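Local coordinates for protein sulfate adenylyltransferase, adenylylsulfate kinase (Thiobacillus denitrificans, PDB 3CR8) that probably makes activated sulfate by phosphorylating adenosine 5'-phosphosulfate with ATP, and carries an ATP sulfurylase-like domain without sulfurylase activity, at residues W169-Q173 with R249-A253. Numbering follows the deposited sequence.
Sequences WQARQ and RAIVA
In the ATP sulfurylase-like domain, the loop that follows the first strand of a Rossmann-like parallel sheet meets helix 244-256 through Gln170, Arg172 and Arg249. The loop sequence Gln-Ala-Arg-Gln resembles the Gln-X-Arg-Asn motif with which active ATP sulfurylases hold sulfate; the fourth position differs here. Gln170 supplies the central link. Its chain is extended beyond CG and runs antiparallel to that of Arg249, with Gln170 OE1 3.4 Å from Arg249 CB. The same oxygen accepts a weak hydrogen bond from Arg249 NE, judged weak because Gln170 OE1 and Arg249 NE are 3.5 Å apart, although the N-H...O angle of 163° is fairly straight. OE1 lies at the edge of the Arg249 guanidinium, in its plane. The other branch of the amide, Gln170 NE2, rests on the methyl of Ala253, 3.6 Å from CB, one helical turn farther on. Arg249 reaches back toward the loop through a bend at its third torsion (chi3 53°), and its guanidinium presents a face to Arg172. Arg172 NH2 stands over that face, 3.2 Å from Arg249 CZ, and the two planes, 81° apart, are close to perpendicular. The facing nitrogens are all donors, so they do not bond to each other, and the closeness of the two charged groups should not be read precisely at 2.95 Å. Gln170 and Ala253 both touch Leu261 of strand 260-262, the strand entered from helix 244-256. This strand lies next to strand 166-169 in the 3-2-1-4-5 order, so the contact sits at the switch point of the sheet, while Arg249 also touches Pro239 in the loop preceding the helix.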
ATOM      1  N   TRP A 169      22.199 -20.134  22.159  1.00 37.85           N
ATOM      2  CA  TRP A 169      20.814 -20.559  22.194  1.00 41.32           C
ATOM      3  C   TRP A 169      20.774 -21.727  21.209  1.00 49.32           C
ATOM      4  O   TRP A 169      20.985 -21.551  20.002  1.00 39.48           O
ATOM      5  CB  TRP A 169      19.900 -19.399  21.767  1.00 44.69           C
ATOM      6  CG  TRP A 169      18.486 -19.774  21.582  1.00 48.97           C
ATOM      7  CD1 TRP A 169      17.911 -20.310  20.464  1.00 55.26           C
ATOM      8  CD2 TRP A 169      17.443 -19.624  22.534  1.00 57.50           C
ATOM      9  NE1 TRP A 169      16.569 -20.511  20.674  1.00 64.83           N
ATOM     10  CE2 TRP A 169      16.262 -20.107  21.939  1.00 46.44           C
ATOM     11  CE3 TRP A 169      17.392 -19.128  23.826  1.00 64.85           C
ATOM     12  CZ2 TRP A 169      15.056 -20.110  22.599  1.00 55.55           C
ATOM     13  CZ3 TRP A 169      16.184 -19.135  24.479  1.00 69.74           C
ATOM     14  CH2 TRP A 169      15.033 -19.618  23.867  1.00 68.47           C
ATOM     15  N   GLN A 170      20.562 -22.926  21.737  1.00 48.88           N
ATOM     16  CA  GLN A 170      20.618 -24.128  20.930  1.00 35.10           C
ATOM     17  C   GLN A 170      19.241 -24.587  20.504  1.00 41.16           C
ATOM     18  O   GLN A 170      18.803 -25.664  20.872  1.00 52.25           O
ATOM     19  CB  GLN A 170      21.335 -25.230  21.699  1.00 45.41           C
ATOM     20  CG  GLN A 170      22.856 -25.196  21.503  1.00 46.40           C
ATOM     21  CD  GLN A 170      23.673 -25.729  22.693  1.00 49.83           C
ATOM     22  OE1 GLN A 170      23.191 -26.498  23.522  1.00 45.05           O
ATOM     23  NE2 GLN A 170      24.919 -25.313  22.765  1.00 46.58           N
ATOM     24  N   ALA A 171      18.575 -23.768  19.699  1.00 41.31           N
ATOM     25  CA  ALA A 171      17.165 -23.963  19.370  1.00 49.70           C
ATOM     26  C   ALA A 171      16.812 -25.351  18.849  1.00 49.19           C
ATOM     27  O   ALA A 171      17.592 -25.970  18.130  1.00 45.78           O
ATOM     28  CB  ALA A 171      16.716 -22.913  18.384  1.00 51.20           C
ATOM     29  N   ARG A 172      15.627 -25.824  19.222  1.00 43.15           N
ATOM     30  CA  ARG A 172      15.089 -27.056  18.669  1.00 54.32           C
ATOM     31  C   ARG A 172      13.787 -26.787  17.921  1.00 54.53           C
ATOM     32  O   ARG A 172      13.187 -27.712  17.366  1.00 47.30           O
ATOM     33  CB  ARG A 172      14.866 -28.098  19.760  1.00 58.23           C
ATOM     34  CG  ARG A 172      13.891 -27.651  20.826  1.00 71.29           C
ATOM     35  CD  ARG A 172      14.016 -28.543  22.053  1.00 98.44           C
ATOM     36  NE  ARG A 172      15.308 -28.357  22.708  1.00 93.86           N
ATOM     37  CZ  ARG A 172      15.507 -27.567  23.761  1.00101.88           C
ATOM     38  NH1 ARG A 172      14.490 -26.893  24.310  1.00 98.34           N
ATOM     39  NH2 ARG A 172      16.726 -27.459  24.278  1.00 97.23           N
ATOM     40  N   GLN A 173      13.363 -25.523  17.911  1.00 48.00           N
ATOM     41  CA  GLN A 173      12.135 -25.119  17.237  1.00 39.66           C
ATOM     42  C   GLN A 173      12.150 -23.636  16.920  1.00 47.62           C
ATOM     43  O   GLN A 173      12.895 -22.886  17.538  1.00 53.98           O
ATOM     44  CB  GLN A 173      10.948 -25.426  18.121  1.00 48.25           C
ATOM     45  CG  GLN A 173      10.992 -24.723  19.459  1.00 61.71           C
ATOM     46  CD  GLN A 173       9.595 -24.562  20.067  1.00 88.29           C
ATOM     47  OE1 GLN A 173       9.452 -24.361  21.280  1.00 85.97           O
ATOM     48  NE2 GLN A 173       8.557 -24.644  19.216  1.00 83.04           N
ATOM     49  N   ARG A 249      24.869 -30.336  27.091  0.50 44.75           N
ATOM     50  CA  ARG A 249      24.723 -29.263  26.130  0.50 39.29           C
ATOM     51  C   ARG A 249      25.601 -28.104  26.549  0.50 43.36           C
ATOM     52  O   ARG A 249      26.233 -27.448  25.721  0.50 41.03           O
ATOM     53  CB  ARG A 249      23.261 -28.861  25.993  0.50 37.44           C
ATOM     54  CG  ARG A 249      22.471 -29.834  25.152  0.50 54.28           C
ATOM     55  CD  ARG A 249      20.999 -29.643  25.339  0.50 55.42           C
ATOM     56  NE  ARG A 249      20.620 -28.258  25.115  0.50 53.59           N
ATOM     57  CZ  ARG A 249      19.549 -27.699  25.655  0.50 57.61           C
ATOM     58  NH1 ARG A 249      18.778 -28.414  26.462  0.50 67.57           N
ATOM     59  NH2 ARG A 249      19.261 -26.433  25.403  0.50 59.34           N
ATOM     60  N   ALA A 250      25.659 -27.883  27.857  1.00 49.25           N
ATOM     61  CA  ALA A 250      26.571 -26.900  28.454  1.00 46.63           C
ATOM     62  C   ALA A 250      28.017 -27.204  28.101  1.00 46.57           C
ATOM     63  O   ALA A 250      28.818 -26.286  27.911  1.00 38.95           O
ATOM     64  CB  ALA A 250      26.434 -26.913  29.930  1.00 41.59           C
ATOM     65  N   ILE A 251      28.358 -28.495  28.043  1.00 42.30           N
ATOM     66  CA  ILE A 251      29.717 -28.897  27.706  1.00 43.77           C
ATOM     67  C   ILE A 251      29.988 -28.692  26.246  1.00 48.48           C
ATOM     68  O   ILE A 251      31.047 -28.184  25.891  1.00 45.70           O
ATOM     69  CB  ILE A 251      30.030 -30.346  28.063  1.00 50.81           C
ATOM     70  CG1 ILE A 251      29.843 -30.571  29.570  1.00 57.90           C
ATOM     71  CG2 ILE A 251      31.454 -30.691  27.637  1.00 50.57           C
ATOM     72  CD1 ILE A 251      30.576 -31.770  30.150  1.00 39.54           C
ATOM     73  N   VAL A 252      29.048 -29.065  25.388  1.00 39.23           N
ATOM     74  CA  VAL A 252      29.289 -28.813  23.978  1.00 39.37           C
ATOM     75  C   VAL A 252      29.256 -27.313  23.720  1.00 43.07           C
ATOM     76  O   VAL A 252      29.993 -26.806  22.874  1.00 41.63           O
ATOM     77  CB  VAL A 252      28.349 -29.595  23.032  1.00 32.17           C
ATOM     78  CG1 VAL A 252      27.663 -30.754  23.762  1.00 30.54           C
ATOM     79  CG2 VAL A 252      27.353 -28.678  22.386  1.00 29.66           C
ATOM     80  N   ALA A 253      28.436 -26.586  24.473  1.00 35.83           N
ATOM     81  CA  ALA A 253      28.427 -25.133  24.330  1.00 37.48           C
ATOM     82  C   ALA A 253      29.819 -24.596  24.626  1.00 48.82           C
ATOM     83  O   ALA A 253      30.345 -23.710  23.939  1.00 43.91           O
ATOM     84  CB  ALA A 253      27.438 -24.520  25.258  1.00 36.22           C
TER